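Local coordinates for probable intron-encoded endonuclease 1 (Wickerhamomyces canadensis, PDB 6X1J), which cleaves DNA as a LAGLIDADG homing endonuclease, serving the homing of an intron of the mitochondrial 21S rRNA gene, at residues E38-D47 / T137-D148. Residues are numbered along the deposited sequence; the frame is centred on the assembly and turned at random.
Sequences ETLIGNILGD and TERSLAYWFMDD. With K (potassium ion), chain E; K (potassium ion), chain D; nucleotides of chain C; nucleotides of chain B.
G42 packs its bare CA against S140 O, 3.2 Å away, at the heart of the paired LAGLIDADG helices, whose axes come within 6.9 Å and cross at -33°. Any CB on G42 would strike S140 O and Y143 CB, and one on G46 would run into D147 CB, so glycine suits both places. Two CH-pi contacts flank this tight core. T39 CG2 sits over the centre of the Y143 ring, 3.6 Å from its centroid; with CG2 anti to the backbone N, the methyl is turned onto the aromatic face while OG1 is hydrogen-bonded to I35 O. L45 CB lies over the five-membered ring of the W144 indole, whose NE1 donates in plane to a water shared with L45 O and D148 OD2.

The N-terminal end is looser and wetter. There T137, at the N-cap position, reaches E38 OE1 through OG1 from above the carboxylate plane, and S140 OG donates to E38 O. R139 meets E38 and T39 largely through water: one molecule joins R139 NE to E38 OE1, another R139 NH1 to T39 OG1.

At the other end the helix C-termini and the turn after the first bring D47, D147 and D148 to the DNA backbone. D147 OD2 is gripped from opposite faces of its carboxylate, by N43 ND2 in a nearly straight bond of 2.7 Å and by D47 N at 3.0 Å, while OD1 accepts from Y70. With alanine here instead of D147, N43 ND2 and D47 N would probably lose their shared acceptor and the Y70 hydroxyl its mate. Each potassium ion joins the two segments to a DNA strand: one is met by both carboxylate oxygens of D47, by D147 O and by OP1 of DC17 of chain C, while the other is held by DC15 of chain B, D148 OD2 and, at 2.7 Å, G46 O.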
ATOM      1  N   GLU A  38     -10.002  -1.058   2.657  1.00 21.18           N
ATOM      2  CA  GLU A  38      -9.086  -1.737   3.621  1.00 24.59           C
ATOM      3  C   GLU A  38      -7.788  -2.066   2.906  1.00 23.85           C
ATOM      4  O   GLU A  38      -6.726  -1.832   3.488  1.00 25.49           O
ATOM      5  CB  GLU A  38      -9.724  -2.965   4.284  1.00 23.63           C
ATOM      6  CG  GLU A  38     -10.926  -2.595   5.142  1.00 25.26           C
ATOM      7  CD  GLU A  38     -11.691  -3.767   5.741  1.00 28.31           C
ATOM      8  OE1 GLU A  38     -11.144  -4.894   5.798  1.00 29.16           O
ATOM      9  OE2 GLU A  38     -12.834  -3.545   6.169  1.00 33.61           O
ATOM     10  N   THR A  39      -7.852  -2.538   1.661  1.00 25.15           N
ATOM     11  CA  THR A  39      -6.634  -2.720   0.839  1.00 25.29           C
ATOM     12  C   THR A  39      -5.867  -1.383   0.802  1.00 26.07           C
ATOM     13  O   THR A  39      -4.641  -1.348   1.020  1.00 26.97           O
ATOM     14  CB  THR A  39      -6.992  -3.213  -0.575  1.00 23.58           C
ATOM     15  OG1 THR A  39      -7.660  -4.479  -0.490  1.00 21.20           O
ATOM     16  CG2 THR A  39      -5.751  -3.328  -1.408  1.00 23.97           C
ATOM     17  N   LEU A  40      -6.576  -0.314   0.489  1.00 24.68           N
ATOM     18  CA  LEU A  40      -5.956   0.971   0.105  1.00 23.82           C
ATOM     19  C   LEU A  40      -5.344   1.591   1.371  1.00 24.17           C
ATOM     20  O   LEU A  40      -4.314   2.291   1.280  1.00 24.47           O
ATOM     21  CB  LEU A  40      -7.030   1.884  -0.494  1.00 25.26           C
ATOM     22  CG  LEU A  40      -6.572   3.314  -0.798  1.00 25.24           C
ATOM     23  CD1 LEU A  40      -5.285   3.333  -1.596  1.00 28.98           C
ATOM     24  CD2 LEU A  40      -7.624   4.105  -1.544  1.00 26.89           C
ATOM     25  N   ILE A  41      -5.928   1.328   2.522  1.00 22.25           N
ATOM     26  CA  ILE A  41      -5.330   1.853   3.796  1.00 26.75           C
ATOM     27  C   ILE A  41      -3.934   1.235   3.944  1.00 24.51           C
ATOM     28  O   ILE A  41      -2.981   1.968   4.299  1.00 29.55           O
ATOM     29  CB  ILE A  41      -6.253   1.571   4.996  1.00 26.48           C
ATOM     30  CG1 ILE A  41      -7.447   2.526   4.960  1.00 28.54           C
ATOM     31  CG2 ILE A  41      -5.500   1.621   6.318  1.00 23.94           C
ATOM     32  CD1 ILE A  41      -8.678   1.939   5.604  1.00 32.42           C
ATOM     33  N   GLY A  42      -3.812  -0.058   3.689  1.00 23.47           N
ATOM     34  CA  GLY A  42      -2.497  -0.727   3.702  1.00 25.61           C
ATOM     35  C   GLY A  42      -1.550  -0.112   2.685  1.00 24.16           C
ATOM     36  O   GLY A  42      -0.372   0.140   3.043  1.00 25.56           O
ATOM     37  N   ASN A  43      -2.016   0.118   1.451  1.00 26.71           N
ATOM     38  CA  ASN A  43      -1.132   0.524   0.336  1.00 23.89           C
ATOM     39  C   ASN A  43      -0.593   1.934   0.603  1.00 25.61           C
ATOM     40  O   ASN A  43       0.515   2.244   0.118  1.00 25.56           O
ATOM     41  CB  ASN A  43      -1.848   0.389  -1.001  1.00 28.02           C
ATOM     42  CG  ASN A  43      -1.917  -1.045  -1.496  1.00 30.46           C
ATOM     43  OD1 ASN A  43      -2.985  -1.482  -1.919  1.00 32.17           O
ATOM     44  ND2 ASN A  43      -0.803  -1.785  -1.438  1.00 27.45           N
ATOM     45  N   ILE A  44      -1.360   2.792   1.285  1.00 25.27           N
ATOM     46  CA  ILE A  44      -0.994   4.229   1.531  1.00 25.52           C
ATOM     47  C   ILE A  44       0.123   4.246   2.572  1.00 23.96           C
ATOM     48  O   ILE A  44       1.120   4.986   2.404  1.00 25.70           O
ATOM     49  CB  ILE A  44      -2.215   5.055   1.969  1.00 24.40           C
ATOM     50  CG1 ILE A  44      -3.255   5.083   0.856  1.00 24.28           C
ATOM     51  CG2 ILE A  44      -1.780   6.444   2.410  1.00 26.86           C
ATOM     52  CD1 ILE A  44      -4.618   5.634   1.260  1.00 27.28           C
ATOM     53  N   LEU A  45      -0.010   3.400   3.570  1.00 23.43           N
ATOM     54  CA  LEU A  45       1.062   3.161   4.588  1.00 24.17           C
ATOM     55  C   LEU A  45       2.288   2.628   3.845  1.00 25.62           C
ATOM     56  O   LEU A  45       3.392   3.081   4.140  1.00 28.18           O
ATOM     57  CB  LEU A  45       0.518   2.181   5.634  1.00 22.90           C
ATOM     58  CG  LEU A  45      -0.507   2.800   6.597  1.00 23.39           C
ATOM     59  CD1 LEU A  45      -1.249   1.718   7.372  1.00 22.58           C
ATOM     60  CD2 LEU A  45       0.185   3.794   7.566  1.00 24.68           C
ATOM     61  N   GLY A  46       2.054   1.819   2.800  1.00 27.48           N
ATOM     62  CA  GLY A  46       3.091   1.221   1.941  1.00 28.01           C
ATOM     63  C   GLY A  46       3.515   2.062   0.740  1.00 27.24           C
ATOM     64  O   GLY A  46       4.034   3.175   0.932  1.00 28.09           O
ATOM     65  N   ASP A  47       3.347   1.506  -0.469  1.00 25.22           N
ATOM     66  CA  ASP A  47       4.055   1.907  -1.711  1.00 24.59           C
ATOM     67  C   ASP A  47       3.230   2.868  -2.598  1.00 28.61           C
ATOM     68  O   ASP A  47       3.783   3.387  -3.605  1.00 27.18           O
ATOM     69  CB  ASP A  47       4.411   0.631  -2.470  1.00 26.65           C
ATOM     70  CG  ASP A  47       5.537  -0.155  -1.806  1.00 26.56           C
ATOM     71  OD1 ASP A  47       6.380   0.465  -1.121  1.00 25.45           O
ATOM     72  OD2 ASP A  47       5.511  -1.373  -1.900  1.00 24.11           O
ATOM     73  N   THR A 137      -7.564  -2.981   9.298  1.00 23.29           N
ATOM     74  CA  THR A 137      -7.952  -4.395   9.533  1.00 24.21           C
ATOM     75  C   THR A 137      -6.746  -5.309   9.173  1.00 22.54           C
ATOM     76  O   THR A 137      -5.696  -4.828   8.715  1.00 22.46           O
ATOM     77  CB  THR A 137      -9.244  -4.727   8.759  1.00 25.07           C
ATOM     78  OG1 THR A 137      -8.926  -4.831   7.370  1.00 24.76           O
ATOM     79  CG2 THR A 137     -10.322  -3.675   8.967  1.00 26.88           C
ATOM     80  N   GLU A 138      -6.876  -6.595   9.407  1.00 24.36           N
ATOM     81  CA  GLU A 138      -5.852  -7.590   8.973  1.00 27.43           C
ATOM     82  C   GLU A 138      -5.636  -7.515   7.452  1.00 26.42           C
ATOM     83  O   GLU A 138      -4.451  -7.595   7.063  1.00 27.98           O
ATOM     84  CB  GLU A 138      -6.262  -9.018   9.339  1.00 29.04           C
ATOM     85  CG  GLU A 138      -6.428  -9.252  10.825  1.00 30.39           C
ATOM     86  CD  GLU A 138      -7.848  -9.063  11.309  1.00 32.22           C
ATOM     87  OE1 GLU A 138      -8.653  -8.373  10.590  1.00 31.64           O
ATOM     88  OE2 GLU A 138      -8.136  -9.587  12.405  1.00 35.11           O
ATOM     89  N   ARG A 139      -6.686  -7.245   6.637  1.00 23.05           N
ATOM     90  CA  ARG A 139      -6.502  -7.066   5.181  1.00 23.80           C
ATOM     91  C   ARG A 139      -5.526  -5.895   4.983  1.00 24.19           C
ATOM     92  O   ARG A 139      -4.535  -6.085   4.235  1.00 23.03           O
ATOM     93  CB  ARG A 139      -7.847  -6.944   4.446  1.00 27.37           C
ATOM     94  CG  ARG A 139      -7.730  -6.859   2.923  1.00 27.23           C
ATOM     95  CD  ARG A 139      -9.074  -6.644   2.212  1.00 28.17           C
ATOM     96  NE  ARG A 139      -9.963  -7.797   2.304  1.00 28.36           N
ATOM     97  CZ  ARG A 139     -10.023  -8.787   1.414  1.00 27.42           C
ATOM     98  NH1 ARG A 139      -9.220  -8.781   0.353  1.00 24.86           N
ATOM     99  NH2 ARG A 139     -10.858  -9.794   1.628  1.00 27.20           N
ATOM    100  N   SER A 140      -5.752  -4.747   5.649  1.00 24.59           N
ATOM    101  CA  SER A 140      -4.870  -3.548   5.565  1.00 24.63           C
ATOM    102  C   SER A 140      -3.447  -3.949   5.976  1.00 23.10           C
ATOM    103  O   SER A 140      -2.477  -3.551   5.276  1.00 19.15           O
ATOM    104  CB  SER A 140      -5.339  -2.351   6.440  1.00 25.92           C
ATOM    105  OG  SER A 140      -6.733  -2.070   6.322  1.00 21.64           O
ATOM    106  N   LEU A 141      -3.319  -4.677   7.082  1.00 24.41           N
ATOM    107  CA  LEU A 141      -1.975  -5.104   7.604  1.00 28.38           C
ATOM    108  C   LEU A 141      -1.210  -5.891   6.536  1.00 27.27           C
ATOM    109  O   LEU A 141       0.016  -5.666   6.417  1.00 27.10           O
ATOM    110  CB  LEU A 141      -2.119  -6.001   8.830  1.00 30.30           C
ATOM    111  CG  LEU A 141      -2.385  -5.310  10.163  1.00 32.21           C
ATOM    112  CD1 LEU A 141      -2.435  -6.366  11.247  1.00 32.52           C
ATOM    113  CD2 LEU A 141      -1.317  -4.278  10.465  1.00 35.08           C
ATOM    114  N   ALA A 142      -1.901  -6.769   5.790  1.00 24.93           N
ATOM    115  CA  ALA A 142      -1.271  -7.653   4.771  1.00 24.30           C
ATOM    116  C   ALA A 142      -0.700  -6.805   3.648  1.00 23.69           C
ATOM    117  O   ALA A 142       0.426  -7.070   3.198  1.00 23.87           O
ATOM    118  CB  ALA A 142      -2.252  -8.663   4.217  1.00 24.91           C
ATOM    119  N   TYR A 143      -1.471  -5.842   3.182  1.00 21.59           N
ATOM    120  CA  TYR A 143      -1.043  -4.942   2.081  1.00 23.43           C
ATOM    121  C   TYR A 143       0.121  -4.072   2.561  1.00 22.44           C
ATOM    122  O   TYR A 143       1.080  -3.907   1.812  1.00 25.30           O
ATOM    123  CB  TYR A 143      -2.276  -4.251   1.468  1.00 24.06           C
ATOM    124  CG  TYR A 143      -3.065  -5.186   0.580  1.00 23.48           C
ATOM    125  CD1 TYR A 143      -2.679  -5.440  -0.737  1.00 25.76           C
ATOM    126  CD2 TYR A 143      -4.131  -5.924   1.078  1.00 25.84           C
ATOM    127  CE1 TYR A 143      -3.361  -6.355  -1.549  1.00 24.18           C
ATOM    128  CE2 TYR A 143      -4.816  -6.849   0.286  1.00 24.88           C
ATOM    129  CZ  TYR A 143      -4.427  -7.072  -1.024  1.00 24.08           C
ATOM    130  OH  TYR A 143      -5.130  -7.971  -1.783  1.00 24.70           O
ATOM    131  N   TRP A 144       0.041  -3.511   3.768  1.00 24.54           N
ATOM    132  CA  TRP A 144       1.138  -2.718   4.364  1.00 23.34           C
ATOM    133  C   TRP A 144       2.386  -3.592   4.370  1.00 22.17           C
ATOM    134  O   TRP A 144       3.446  -3.142   3.953  1.00 21.78           O
ATOM    135  CB  TRP A 144       0.760  -2.342   5.771  1.00 24.89           C
ATOM    136  CG  TRP A 144       1.702  -1.420   6.455  1.00 24.00           C
ATOM    137  CD1 TRP A 144       2.699  -0.661   5.916  1.00 22.76           C
ATOM    138  CD2 TRP A 144       1.580  -1.037   7.826  1.00 22.05           C
ATOM    139  NE1 TRP A 144       3.245   0.132   6.889  1.00 22.49           N
ATOM    140  CE2 TRP A 144       2.581  -0.087   8.069  1.00 22.44           C
ATOM    141  CE3 TRP A 144       0.734  -1.440   8.871  1.00 22.95           C
ATOM    142  CZ2 TRP A 144       2.748   0.493   9.333  1.00 24.13           C
ATOM    143  CZ3 TRP A 144       0.921  -0.905  10.123  1.00 22.03           C
ATOM    144  CH2 TRP A 144       1.908   0.059  10.339  1.00 24.65           C
ATOM    145  N   PHE A 145       2.231  -4.832   4.783  1.00 22.42           N
ATOM    146  CA  PHE A 145       3.374  -5.774   4.876  1.00 25.08           C
ATOM    147  C   PHE A 145       3.917  -6.144   3.477  1.00 24.35           C
ATOM    148  O   PHE A 145       5.148  -6.163   3.276  1.00 26.26           O
ATOM    149  CB  PHE A 145       2.999  -6.994   5.735  1.00 27.95           C
ATOM    150  CG  PHE A 145       4.202  -7.879   5.988  1.00 28.29           C
ATOM    151  CD1 PHE A 145       5.150  -7.529   6.935  1.00 28.10           C
ATOM    152  CD2 PHE A 145       4.445  -8.986   5.194  1.00 28.91           C
ATOM    153  CE1 PHE A 145       6.315  -8.266   7.083  1.00 30.94           C
ATOM    154  CE2 PHE A 145       5.603  -9.734   5.360  1.00 31.73           C
ATOM    155  CZ  PHE A 145       6.533  -9.372   6.300  1.00 30.92           C
ATOM    156  N   MET A 146       3.081  -6.409   2.467  1.00 24.44           N
ATOM    157  CA  MET A 146       3.617  -6.776   1.122  1.00 23.03           C
ATOM    158  C   MET A 146       4.366  -5.564   0.564  1.00 23.36           C
ATOM    159  O   MET A 146       5.429  -5.720  -0.058  1.00 23.82           O
ATOM    160  CB  MET A 146       2.502  -7.240   0.177  1.00 24.27           C
ATOM    161  CG  MET A 146       1.820  -8.522   0.668  1.00 23.52           C
ATOM    162  SD  MET A 146       0.629  -9.301  -0.481  1.00 26.79           S
ATOM    163  CE  MET A 146      -0.911  -8.482  -0.070  1.00 25.95           C
ATOM    164  N   ASP A 147       3.898  -4.371   0.879  1.00 25.64           N
ATOM    165  CA  ASP A 147       4.517  -3.107   0.406  1.00 25.68           C
ATOM    166  C   ASP A 147       5.839  -2.896   1.147  1.00 30.09           C
ATOM    167  O   ASP A 147       6.922  -2.999   0.489  1.00 27.24           O
ATOM    168  CB  ASP A 147       3.531  -1.959   0.560  1.00 25.30           C
ATOM    169  CG  ASP A 147       2.410  -1.948  -0.470  1.00 26.95           C
ATOM    170  OD1 ASP A 147       2.349  -2.896  -1.294  1.00 30.03           O
ATOM    171  OD2 ASP A 147       1.623  -0.972  -0.472  1.00 25.09           O
ATOM    172  N   ASP A 148       5.769  -2.703   2.468  1.00 30.10           N
ATOM    173  CA  ASP A 148       6.866  -2.111   3.292  1.00 29.38           C
ATOM    174  C   ASP A 148       7.448  -3.125   4.287  1.00 26.54           C
ATOM    175  O   ASP A 148       8.294  -2.744   5.123  1.00 25.90           O
ATOM    176  CB  ASP A 148       6.321  -0.840   3.951  1.00 28.62           C
ATOM    177  CG  ASP A 148       6.550   0.365   3.064  1.00 27.21           C
ATOM    178  OD1 ASP A 148       6.620   0.173   1.845  1.00 33.17           O
ATOM    179  OD2 ASP A 148       6.683   1.482   3.589  1.00 28.42           O
TER
HETATM  180  K     K E 302       6.004   3.975   2.535  1.00 39.93           K
HETATM  181  K     K D 301       8.293  -1.769  -0.936  1.00 38.55           K
ATOM    182  P    DC C  17       9.876   0.005   1.497  1.00 39.65           P
ATOM    183  OP1  DC C  17       9.177   0.494   0.286  1.00 42.45           O
ATOM    184  OP2  DC C  17       9.327   0.391   2.830  1.00 38.70           O
ATOM    185  O5'  DC C  17       9.999  -1.581   1.356  1.00 30.77           O
ATOM    186  C5'  DC C  17      10.627  -2.494   2.306  1.00 31.75           C
ATOM    187  C4'  DC C  17      11.783  -3.209   1.636  1.00 33.26           C
ATOM    188  O4'  DC C  17      12.985  -2.387   1.629  1.00 30.85           O
ATOM    189  C3'  DC C  17      12.200  -4.582   2.170  1.00 33.56           C
ATOM    190  O3'  DC C  17      12.294  -5.479   1.035  1.00 34.44           O
ATOM    191  C2'  DC C  17      13.520  -4.289   2.859  1.00 28.57           C
ATOM    192  C1'  DC C  17      14.102  -3.145   2.065  1.00 28.69           C
ATOM    193  N1   DC C  17      15.014  -2.240   2.820  1.00 27.85           N
ATOM    194  C2   DC C  17      16.216  -1.795   2.238  1.00 28.50           C
ATOM    195  O2   DC C  17      16.528  -2.192   1.102  1.00 30.67           O
ATOM    196  N3   DC C  17      17.010  -0.944   2.929  1.00 27.95           N
ATOM    197  C4   DC C  17      16.629  -0.504   4.129  1.00 31.14           C
ATOM    198  N4   DC C  17      17.453   0.315   4.787  1.00 29.64           N
ATOM    199  C5   DC C  17      15.406  -0.920   4.730  1.00 32.44           C
ATOM    200  C6   DC C  17      14.626  -1.761   4.036  1.00 29.40           C
TER
ATOM    201  P    DC B  15       8.304   3.573  -0.571  1.00 30.27           P
ATOM    202  OP1  DC B  15       9.508   4.140   0.077  1.00 32.64           O
ATOM    203  OP2  DC B  15       7.283   2.745   0.180  1.00 31.97           O
ATOM    204  O5'  DC B  15       7.680   4.893  -1.127  1.00 32.89           O
ATOM    205  C5'  DC B  15       6.356   5.106  -1.582  1.00 31.49           C
ATOM    206  C4'  DC B  15       6.449   6.587  -1.855  1.00 32.99           C
ATOM    207  O4'  DC B  15       7.422   6.842  -2.895  1.00 34.01           O
ATOM    208  C3'  DC B  15       5.210   7.447  -2.142  1.00 32.80           C
ATOM    209  O3'  DC B  15       5.306   8.317  -0.999  1.00 40.02           O
ATOM    210  C2'  DC B  15       5.432   7.874  -3.585  1.00 32.43           C
ATOM    211  C1'  DC B  15       6.960   7.890  -3.723  1.00 32.07           C
ATOM    212  N1   DC B  15       7.478   7.649  -5.084  1.00 31.62           N
ATOM    213  C2   DC B  15       8.431   8.528  -5.625  1.00 29.71           C
ATOM    214  O2   DC B  15       8.822   9.487  -4.944  1.00 29.17           O
ATOM    215  N3   DC B  15       8.877   8.320  -6.883  1.00 28.25           N
ATOM    216  C4   DC B  15       8.450   7.261  -7.575  1.00 28.24           C
ATOM    217  N4   DC B  15       8.917   7.092  -8.808  1.00 31.51           N
ATOM    218  C5   DC B  15       7.505   6.336  -7.037  1.00 27.56           C
ATOM    219  C6   DC B  15       7.026   6.584  -5.815  1.00 28.70           C
TER
HETATM  220  O   HOH W   1     -12.050  -6.879   3.787  1.00 32.44           O
HETATM  221  O   HOH W   2      -7.894  -7.038  -1.279  1.00 23.49           O
HETATM  222  O   HOH W   3       5.214   2.162   5.989  1.00 18.31           O
HETATM  223  O   HOH W   4      10.387  -3.189  -1.590  1.00 38.05           O
HETATM  224  O   HOH W   5      11.272  -0.396  -1.360  1.00 50.99           O
HETATM  225  O   HOH W   6       5.334   6.569   1.500  1.00 37.74           O
HETATM  226  O   HOH W   7       8.870   3.422   2.988  1.00 31.79           O
HETATM  227  O   HOH W   8       7.215   4.667   5.395  1.00 32.92           O